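ArtJ (Geobacillus stearothermophilus, PDB 2PVU) binds the basic amino acids arginine, lysine and histidine and probably delivers them to its cognate ATP-binding cassette transporter. Local coordinates at residues A94-K99 against Q116-S121; P123-T128 against K259-E264; A161-F166 against I172-T177. All coordinates share one frame; numbering follows the deposited sequence. Where two conformers were deposited one is given.

Interaction 1 (A94-K99 against Q116-S121)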
loop_
_atom_site.group_PDB
_atom_site.type_symbol
_atom_site.label_atom_id
_atom_site.label_comp_id
_atom_site.label_asym_id
_atom_site.label_seq_id
_atom_site.Cartn_x
_atom_site.Cartn_y
_atom_site.Cartn_z
ATOM N N ALA A 94 -5.093 12.459 -7.561
ATOM C CA ALA A 94 -5.510 13.557 -8.415
ATOM C C ALA A 94 -6.014 13.070 -9.769
ATOM O O ALA A 94 -7.032 13.563 -10.246
ATOM C CB ALA A 94 -4.373 14.564 -8.601
ATOM N N SER A 95 -5.310 12.092 -10.357
ATOM C CA SER A 95 -5.607 11.528 -11.672
ATOM C C SER A 95 -6.829 10.614 -11.679
ATOM O O SER A 95 -7.497 10.492 -12.703
ATOM C CB SER A 95 -4.394 10.721 -12.151
ATOM O OG SER A 95 -3.392 11.630 -12.583
ATOM N N LEU A 96 -7.117 9.976 -10.554
ATOM C CA LEU A 96 -8.368 9.232 -10.393
ATOM C C LEU A 96 -9.527 10.204 -10.376
ATOM O O LEU A 96 -10.573 9.951 -11.002
ATOM C CB LEU A 96 -8.391 8.372 -9.104
ATOM C CG LEU A 96 -7.453 7.151 -9.180
ATOM C CD1 LEU A 96 -7.103 6.661 -7.790
ATOM C CD2 LEU A 96 -8.117 6.049 -10.014
ATOM N N GLN A 97 -9.351 11.321 -9.701
ATOM C CA GLN A 97 -10.415 12.325 -9.656
ATOM C C GLN A 97 -10.756 12.945 -11.054
ATOM O O GLN A 97 -11.931 13.127 -11.385
ATOM C CB GLN A 97 -10.068 13.434 -8.657
ATOM C CG GLN A 97 -10.071 13.040 -7.171
ATOM C CD GLN A 97 -10.369 14.225 -6.208
ATOM O OE1 GLN A 97 -10.261 14.077 -4.973
ATOM N NE2 GLN A 97 -10.754 15.381 -6.760
ATOM N N SER A 98 -9.735 13.259 -11.846
ATOM C CA SER A 98 -9.917 13.773 -13.204
ATOM C C SER A 98 -10.289 12.684 -14.229
ATOM O O SER A 98 -10.676 12.999 -15.385
ATOM C CB SER A 98 -8.629 14.450 -13.652
ATOM O OG SER A 98 -7.611 13.469 -13.828
ATOM N N LYS A 99 -10.175 11.421 -13.807
ATOM C CA LYS A 99 -10.341 10.209 -14.639
ATOM C C LYS A 99 -9.269 10.073 -15.738
ATOM O O LYS A 99 -9.438 9.303 -16.696
ATOM C CB LYS A 99 -11.766 10.060 -15.223
ATOM C CG LYS A 99 -12.903 10.191 -14.210
ATOM C CD LYS A 99 -14.263 10.155 -14.912
ATOM C CE LYS A 99 -15.416 10.386 -13.949
ATOM N NZ LYS A 99 -16.594 11.002 -14.676
ATOM N N GLN A 116 -15.875 8.214 -0.102
ATOM C CA GLN A 116 -16.658 9.401 -0.452
ATOM C C GLN A 116 -16.304 9.916 -1.841
ATOM O O GLN A 116 -17.127 10.544 -2.515
ATOM C CB GLN A 116 -16.446 10.522 0.549
ATOM C CG GLN A 116 -17.157 10.294 1.857
ATOM C CD GLN A 116 -16.865 11.406 2.845
ATOM O OE1 GLN A 116 -15.951 12.230 2.644
ATOM N NE2 GLN A 116 -17.643 11.444 3.913
ATOM N N SER A 117 -15.076 9.644 -2.271
ATOM C CA SER A 117 -14.558 10.208 -3.517
ATOM C C SER A 117 -14.231 9.164 -4.568
ATOM O O SER A 117 -14.153 9.494 -5.757
ATOM C CB SER A 117 -13.309 11.052 -3.237
ATOM O OG SER A 117 -13.687 12.244 -2.583
ATOM N N TYR A 118 -14.033 7.922 -4.145
ATOM C CA TYR A 118 -13.600 6.847 -5.057
ATOM C C TYR A 118 -14.407 5.588 -4.787
ATOM O O TYR A 118 -15.103 5.499 -3.764
ATOM C CB TYR A 118 -12.109 6.511 -4.860
ATOM C CG TYR A 118 -11.234 7.736 -4.844
ATOM C CD1 TYR A 118 -10.850 8.373 -6.037
ATOM C CD2 TYR A 118 -10.785 8.257 -3.638
ATOM C CE1 TYR A 118 -10.031 9.525 -6.016
ATOM C CE2 TYR A 118 -9.971 9.409 -3.606
ATOM C CZ TYR A 118 -9.608 10.030 -4.788
ATOM O OH TYR A 118 -8.801 11.156 -4.706
ATOM N N ASP A 119 -14.346 4.636 -5.712
ATOM C CA ASP A 119 -14.897 3.290 -5.490
ATOM C C ASP A 119 -13.742 2.330 -5.297
ATOM O O ASP A 119 -12.647 2.563 -5.838
ATOM C CB ASP A 119 -15.714 2.851 -6.706
ATOM C CG ASP A 119 -17.085 3.473 -6.746
ATOM O OD1 ASP A 119 -17.572 4.013 -5.728
ATOM O OD2 ASP A 119 -17.687 3.411 -7.822
ATOM N N PHE A 120 -13.970 1.256 -4.540
ATOM C CA PHE A 120 -12.957 0.206 -4.329
ATOM C C PHE A 120 -13.452 -1.146 -4.762
ATOM O O PHE A 120 -14.678 -1.426 -4.685
ATOM C CB PHE A 120 -12.584 0.097 -2.836
ATOM C CG PHE A 120 -11.760 1.279 -2.315
ATOM C CD1 PHE A 120 -10.387 1.273 -2.451
ATOM C CD2 PHE A 120 -12.364 2.378 -1.743
ATOM C CE1 PHE A 120 -9.580 2.336 -1.973
ATOM C CE2 PHE A 120 -11.564 3.460 -1.262
ATOM C CZ PHE A 120 -10.197 3.443 -1.395
ATOM N N SER A 121 -12.507 -1.998 -5.181
ATOM C CA SER A 121 -12.776 -3.419 -5.350
ATOM C C SER A 121 -13.049 -4.064 -3.972
ATOM O O SER A 121 -12.818 -3.422 -2.910
ATOM C CB SER A 121 -11.556 -4.107 -6.014
ATOM O OG SER A 121 -10.465 -4.254 -5.093
#

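Interaction 2 (P123-T128 against K259-E264). With SO4 (sulfate ion), chain C.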
loop_
_atom_site.group_PDB
_atom_site.type_symbol
_atom_site.label_atom_id
_atom_site.label_comp_id
_atom_site.label_asym_id
_atom_site.label_seq_id
_atom_site.Cartn_x
_atom_site.Cartn_y
_atom_site.Cartn_z
ATOM N N PRO A 123 -11.888 -6.470 -0.955
ATOM C CA PRO A 123 -10.493 -6.448 -0.444
ATOM C C PRO A 123 -9.640 -7.561 -0.995
ATOM O O PRO A 123 -10.136 -8.655 -1.272
ATOM C CB PRO A 123 -10.649 -6.626 1.063
ATOM C CG PRO A 123 -12.067 -6.865 1.359
ATOM C CD PRO A 123 -12.896 -6.691 0.105
ATOM N N TYR A 124 -8.357 -7.302 -1.153
ATOM C CA TYR A 124 -7.456 -8.357 -1.612
ATOM C C TYR A 124 -6.279 -8.594 -0.685
ATOM O O TYR A 124 -5.401 -9.396 -1.000
ATOM C CB TYR A 124 -6.960 -8.055 -3.058
ATOM C CG TYR A 124 -5.959 -6.886 -3.170
ATOM C CD1 TYR A 124 -4.605 -7.046 -2.846
ATOM C CD2 TYR A 124 -6.391 -5.627 -3.586
ATOM C CE1 TYR A 124 -3.665 -5.956 -2.935
ATOM C CE2 TYR A 124 -5.484 -4.523 -3.664
ATOM C CZ TYR A 124 -4.151 -4.687 -3.356
ATOM O OH TYR A 124 -3.287 -3.610 -3.459
ATOM N N PHE A 125 -6.197 -7.890 0.436
ATOM C CA PHE A 125 -5.036 -8.069 1.365
ATOM C C PHE A 125 -5.449 -7.486 2.700
ATOM O O PHE A 125 -6.253 -6.563 2.729
ATOM C CB PHE A 125 -3.832 -7.263 0.820
ATOM C CG PHE A 125 -2.500 -7.839 1.211
ATOM C CD1 PHE A 125 -1.940 -8.867 0.453
ATOM C CD2 PHE A 125 -1.818 -7.363 2.330
ATOM C CE1 PHE A 125 -0.676 -9.423 0.821
ATOM C CE2 PHE A 125 -0.555 -7.902 2.698
ATOM C CZ PHE A 125 -0.002 -8.945 1.925
ATOM N N GLU A 126 -4.908 -8.022 3.805
ATOM C CA GLU A 126 -5.131 -7.395 5.115
ATOM C C GLU A 126 -3.790 -6.975 5.680
ATOM O O GLU A 126 -2.770 -7.700 5.551
ATOM C CB GLU A 126 -5.875 -8.297 6.117
ATOM C CG GLU A 126 -6.305 -7.520 7.402
ATOM C CD GLU A 126 -6.973 -8.390 8.487
ATOM O OE1 GLU A 126 -7.088 -9.609 8.298
ATOM O OE2 GLU A 126 -7.393 -7.831 9.528
ATOM N N ALA A 127 -3.788 -5.800 6.287
ATOM C CA ALA A 127 -2.548 -5.183 6.773
ATOM C C ALA A 127 -2.795 -4.385 8.055
ATOM O O ALA A 127 -3.929 -4.255 8.503
ATOM C CB ALA A 127 -1.996 -4.242 5.658
ATOM N N THR A 128 -1.710 -3.827 8.620
ATOM C CA THR A 128 -1.858 -2.920 9.730
ATOM C C THR A 128 -0.653 -1.969 9.682
ATOM O O THR A 128 0.374 -2.302 9.111
ATOM C CB THR A 128 -1.891 -3.674 11.099
ATOM O OG1 THR A 128 -2.039 -2.725 12.154
ATOM C CG2 THR A 128 -0.611 -4.478 11.322
ATOM N N LYS A 259 4.825 -16.546 -3.660
ATOM C CA LYS A 259 5.974 -15.948 -4.354
ATOM C C LYS A 259 6.564 -14.828 -3.515
ATOM O O LYS A 259 7.762 -14.815 -3.244
ATOM C CB LYS A 259 5.562 -15.416 -5.735
ATOM C CG LYS A 259 6.728 -14.921 -6.584
ATOM C CD LYS A 259 6.212 -14.318 -7.893
ATOM C CE LYS A 259 7.347 -13.650 -8.647
ATOM N NZ LYS A 259 6.824 -12.794 -9.760
ATOM N N TRP A 260 5.710 -13.922 -3.052
ATOM C CA TRP A 260 6.171 -12.691 -2.436
ATOM C C TRP A 260 6.420 -12.786 -0.935
ATOM O O TRP A 260 7.263 -12.061 -0.399
ATOM C CB TRP A 260 5.226 -11.535 -2.802
ATOM C CG TRP A 260 5.392 -11.209 -4.271
ATOM C CD1 TRP A 260 4.619 -11.652 -5.309
ATOM C CD2 TRP A 260 6.438 -10.423 -4.859
ATOM N NE1 TRP A 260 5.117 -11.187 -6.509
ATOM C CE2 TRP A 260 6.230 -10.427 -6.261
ATOM C CE3 TRP A 260 7.530 -9.699 -4.335
ATOM C CZ2 TRP A 260 7.074 -9.726 -7.160
ATOM C CZ3 TRP A 260 8.387 -9.014 -5.242
ATOM C CH2 TRP A 260 8.144 -9.027 -6.628
ATOM N N PHE A 261 5.721 -13.697 -0.264
ATOM C CA PHE A 261 5.761 -13.757 1.193
ATOM C C PHE A 261 6.248 -15.069 1.772
ATOM O O PHE A 261 6.501 -15.146 2.968
ATOM C CB PHE A 261 4.391 -13.376 1.755
ATOM C CG PHE A 261 3.978 -12.008 1.365
ATOM C CD1 PHE A 261 4.586 -10.903 1.949
ATOM C CD2 PHE A 261 3.031 -11.800 0.352
ATOM C CE1 PHE A 261 4.248 -9.618 1.562
ATOM C CE2 PHE A 261 2.675 -10.502 -0.033
ATOM C CZ PHE A 261 3.277 -9.411 0.578
ATOM N N GLY A 262 6.369 -16.090 0.930
ATOM C CA GLY A 262 6.960 -17.364 1.306
ATOM C C GLY A 262 6.138 -18.212 2.251
ATOM O O GLY A 262 6.654 -19.113 2.881
ATOM N N LYS A 263 4.855 -17.910 2.369
ATOM C CA LYS A 263 3.955 -18.649 3.254
ATOM C C LYS A 263 2.564 -18.610 2.635
ATOM O O LYS A 263 2.341 -17.849 1.703
ATOM C CB LYS A 263 3.937 -18.013 4.649
ATOM C CG LYS A 263 3.456 -16.552 4.688
ATOM C CD LYS A 263 3.642 -16.020 6.085
ATOM C CE LYS A 263 3.098 -14.615 6.210
ATOM N NZ LYS A 263 3.707 -14.006 7.445
ATOM N N GLU A 264 1.653 -19.445 3.144
ATOM C CA GLU A 264 0.246 -19.443 2.697
ATOM C C GLU A 264 -0.532 -18.233 3.218
ATOM O O GLU A 264 -0.308 -17.789 4.346
ATOM C CB GLU A 264 -0.460 -20.735 3.133
ATOM C CG GLU A 264 0.256 -22.010 2.717
ATOM C CD GLU A 264 0.103 -22.353 1.234
ATOM O OE1 GLU A 264 -0.809 -21.822 0.557
ATOM O OE2 GLU A 264 0.906 -23.181 0.744
HETATM S S SO4 C . -3.422 -12.167 3.842
HETATM O O1 SO4 C . -2.284 -12.226 2.937
HETATM O O2 SO4 C . -3.193 -10.890 4.603
HETATM O O3 SO4 C . -3.355 -13.399 4.676
HETATM O O4 SO4 C . -4.669 -12.124 3.025
#

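Interaction 3 (A161-F166 against I172-T177)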
loop_
_atom_site.group_PDB
_atom_site.type_symbol
_atom_site.label_atom_id
_atom_site.label_comp_id
_atom_site.label_asym_id
_atom_site.label_seq_id
_atom_site.Cartn_x
_atom_site.Cartn_y
_atom_site.Cartn_z
ATOM N N ALA A 161 -2.968 7.726 11.423
ATOM C CA ALA A 161 -2.804 7.174 12.758
ATOM C C ALA A 161 -1.955 8.119 13.644
ATOM O O ALA A 161 -2.265 8.304 14.824
ATOM C CB ALA A 161 -2.202 5.747 12.707
ATOM N N ALA A 162 -0.918 8.741 13.058
ATOM C CA ALA A 162 -0.033 9.615 13.814
ATOM C C ALA A 162 -0.833 10.850 14.271
ATOM O O ALA A 162 -0.730 11.271 15.418
ATOM C CB ALA A 162 1.184 10.004 12.940
ATOM N N GLU A 163 -1.666 11.381 13.381
ATOM C CA GLU A 163 -2.459 12.567 13.714
ATOM C C GLU A 163 -3.533 12.259 14.726
ATOM O O GLU A 163 -3.792 13.063 15.611
ATOM C CB GLU A 163 -3.067 13.183 12.460
ATOM C CG GLU A 163 -1.990 13.771 11.568
ATOM C CD GLU A 163 -2.506 14.314 10.260
ATOM O OE1 GLU A 163 -3.605 13.920 9.862
ATOM O OE2 GLU A 163 -1.797 15.136 9.632
ATOM N N LYS A 164 -4.146 11.084 14.612
ATOM C CA LYS A 164 -5.157 10.636 15.577
ATOM C C LYS A 164 -4.582 10.461 16.976
ATOM O O LYS A 164 -5.257 10.763 17.952
ATOM C CB LYS A 164 -5.781 9.318 15.117
ATOM C CG LYS A 164 -7.060 9.488 14.317
ATOM C CD LYS A 164 -7.461 8.171 13.662
ATOM C CE LYS A 164 -8.806 8.296 12.929
ATOM N NZ LYS A 164 -9.120 9.729 12.623
ATOM N N LEU A 165 -3.361 9.929 17.062
ATOM C CA LEU A 165 -2.700 9.655 18.339
ATOM C C LEU A 165 -2.153 10.899 19.024
ATOM O O LEU A 165 -2.171 10.975 20.256
ATOM C CB LEU A 165 -1.560 8.649 18.168
ATOM C CG LEU A 165 -1.869 7.187 17.814
ATOM C CD1 LEU A 165 -0.583 6.462 17.487
ATOM C CD2 LEU A 165 -2.657 6.457 18.923
ATOM N N PHE A 166 -1.662 11.857 18.233
ATOM C CA PHE A 166 -0.898 13.005 18.767
ATOM C C PHE A 166 -1.416 14.381 18.361
ATOM O O PHE A 166 -0.981 15.395 18.916
ATOM C CB PHE A 166 0.573 12.873 18.367
ATOM C CG PHE A 166 1.150 11.516 18.664
ATOM C CD1 PHE A 166 1.292 11.079 19.986
ATOM C CD2 PHE A 166 1.507 10.661 17.632
ATOM C CE1 PHE A 166 1.804 9.826 20.259
ATOM C CE2 PHE A 166 2.019 9.402 17.895
ATOM C CZ PHE A 166 2.168 8.989 19.198
ATOM N N ILE A 172 5.074 15.684 12.907
ATOM C CA ILE A 172 4.746 14.678 11.926
ATOM C C ILE A 172 5.334 15.178 10.623
ATOM O O ILE A 172 4.946 16.230 10.126
ATOM C CB ILE A 172 3.219 14.468 11.830
ATOM C CG1 ILE A 172 2.700 13.972 13.199
ATOM C CG2 ILE A 172 2.878 13.539 10.641
ATOM C CD1 ILE A 172 1.189 13.838 13.278
ATOM N N LYS A 173 6.320 14.463 10.117
ATOM C CA LYS A 173 6.987 14.872 8.902
ATOM C C LYS A 173 6.458 14.025 7.744
ATOM O O LYS A 173 6.445 12.796 7.822
ATOM C CB LYS A 173 8.497 14.691 9.012
ATOM C CG LYS A 173 9.137 15.279 10.282
ATOM C CD LYS A 173 9.102 16.774 10.237
ATOM C CE LYS A 173 9.965 17.407 11.324
ATOM N NZ LYS A 173 9.608 18.861 11.329
ATOM N N LYS A 174 6.043 14.691 6.673
ATOM C CA LYS A 174 5.342 14.015 5.577
ATOM C C LYS A 174 6.205 13.981 4.328
ATOM O O LYS A 174 6.786 15.037 3.951
ATOM C CB LYS A 174 4.012 14.731 5.280
ATOM C CG LYS A 174 3.032 14.807 6.441
ATOM C CD LYS A 174 1.977 15.865 6.148
ATOM C CE LYS A 174 0.982 16.035 7.279
ATOM N NZ LYS A 174 1.606 16.422 8.563
ATOM N N PHE A 175 6.294 12.812 3.681
ATOM C CA PHE A 175 7.132 12.637 2.485
ATOM C C PHE A 175 6.329 12.078 1.313
ATOM O O PHE A 175 5.332 11.399 1.526
ATOM C CB PHE A 175 8.311 11.725 2.825
ATOM C CG PHE A 175 9.089 12.238 4.010
ATOM C CD1 PHE A 175 9.937 13.322 3.871
ATOM C CD2 PHE A 175 8.851 11.732 5.267
ATOM C CE1 PHE A 175 10.625 13.815 4.973
ATOM C CE2 PHE A 175 9.521 12.222 6.390
ATOM C CZ PHE A 175 10.402 13.293 6.222
ATOM N N GLU A 176 6.758 12.364 0.085
ATOM C CA GLU A 176 5.955 11.944 -1.080
ATOM C C GLU A 176 6.057 10.448 -1.357
ATOM O O GLU A 176 5.165 9.891 -2.011
ATOM C CB GLU A 176 6.361 12.765 -2.338
ATOM C CG GLU A 176 5.587 12.424 -3.605
ATOM C CD GLU A 176 4.083 12.515 -3.448
ATOM O OE1 GLU A 176 3.564 13.337 -2.631
ATOM O OE2 GLU A 176 3.420 11.764 -4.197
ATOM N N THR A 177 7.127 9.806 -0.866
ATOM C CA THR A 177 7.235 8.321 -0.897
ATOM C C THR A 177 7.545 7.780 0.487
ATOM O O THR A 177 8.192 8.470 1.315
ATOM C CB THR A 177 8.310 7.834 -1.857
ATOM O OG1 THR A 177 9.596 8.315 -1.444
ATOM C CG2 THR A 177 8.039 8.308 -3.292
#

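Interaction 1 (A94-K99 against Q116-S121)
Leu96 and Gln97, consecutive residues near the end of helix 89-98, meet the ring of Tyr118, which reaches across to them from strand 118-120. Leu96 touches with its CB methylene, which lies 3.7 Å from Tyr118 CE1, and the Leu96 side chain also touches Ile229 and Pro231 of strand 224-231. Gln97 meets the ring further out, obliquely, at CE1 and at the phenol oxygen. Its CG is 3.7 Å from Tyr118 CE1 and 3.4 Å from Tyr118 OH. With CG set beside the backbone N (chi1 -69°) and the chain extended beyond it, Gln97 crosses the tyrosine at about a right angle. Its amide plane is turned 52° from the ring, and Gln97 OE1 comes to 3.3 Å from Tyr118 OH. Tyr118 CG stands opposite its carbonyl carbon (chi1 -48°), which turns the ring to the helix; Ser117 CB lies 3.7 Å above one face of the Tyr118 ring, offset toward the rim. The phenol OH is hydrogen-bonded to Phe93 O, one turn back along the helix, so the ring is fixed at its far end as well as at its root. This contact of helix on sheet illustrates how the two-natured side chain of Tyr118 is used: apolar along its ring, which is buried beside Leu96, and polar at its hydroxyl, which a backbone carbonyl satisfies close to the exposed Gln97.

Interaction 2 (P123-T128 against K259-E264)
The rings of Phe125 and Phe261 approach from opposite directions and meet obliquely, their planes 44° apart and their centroids separated by 5.4 Å. Contact is made at the outer carbons, with Phe125 CZ 3.6 Å from Phe261 CZ and Phe125 CE1 equally near Phe261 CE2. Over one face of Phe125, toward its rim, sits sulfate oxygen O1, 3.9 Å above the plane; over one face of Phe261 lies CB of the preceding Trp260. Phe55 and Phe66 form edge-to-face pairs with Phe125, and the pocket residue Tyr226 meets it with nearly parallel planes. In the two-lobed fold of solute-binding proteins of family 3, strand 125-134, on which Phe125 lies, probably runs from one lobe to the other, antiparallel to 224-231, and helix 252-261 packs beside it. Phe125 is swung out by a chi1 of -152°, which places CG beside its carbonyl carbon, whereas Phe261 projects from the last turn of its helix, just before Gly262 leaves helical geometry with positive phi. The sulfate, probably from the crystallisation liquor, accepts a weak hydrogen bond at O2 from Glu126 N (3.4 Å) and is also hydrogen-bonded to Lys266 N.

Interaction 3 (A161-F166 against I172-T177)
Ile172 lays its terminal methyl against the flank of helix 157-166, where CD1 covers the junction of two helical residues. Ile172 CD1 is 3.6 Å from Glu163 CG, 3.7 Å from the carbonyl carbon of Ala162 and 3.8 Å from Ala162 CB. The isoleucine reaches this far because CG1 stands beside its backbone N (chi1 -62°) and CD1 is then extended away from the main chain. Glu163 crosses it at about a right angle, offering its aliphatic part to the methyl and carrying its carboxylate onward. A second contact forms there: Glu163 OE2 lies 3.8 Å from Lys174 NZ, a long salt bridge, and equally far from Lys174 CE. The lysine runs extended until chi4 (59°), where its chain bends and leaves the ammonium group and the methylene beside it at the same distance from the carboxylate. The firmer partner of OE2 is Gln159 NE2, one turn earlier on the helix, so the lysine probably adds only a loose electrostatic attraction at the exposed margin of a contact whose inner side is hydrocarbon. The example is a textbook one for a beta-alpha-beta crossover, in which strand 150-153, helix 157-166 and strand 172-175 follow one another. The axes of 161-166 and 172-175 run antiparallel (168°) and come within 10.1 Å. Strand 172-175 pairs in parallel with 150-153, whose Val152 also touches Ile172 and Lys174, and the chain then passes to Thr177, whose OG1 caps Val180 N at the start of helix 178-186.

Overall arrangement
All three contacts reach the same mixed sheet, yet each joins it to a different helix. Interaction 1 is the most buried and combines hydrocarbon with a phenol anchored by a main-chain carbonyl. Interaction 2, only partly buried, is purely aromatic between its segments and lies where the chain probably crosses between lobes; its first segment follows closely on the strand used in interaction 1. Interaction 3, likewise partly buried, adds a charged pair at its exposed side and is the local one, closing a beta-alpha-beta unit nested within the long loop that interaction 2 closes. Interactions 2 and 3 lie on opposite sides of the chain's centre, and the three centres are about 22 to 24 Å apart.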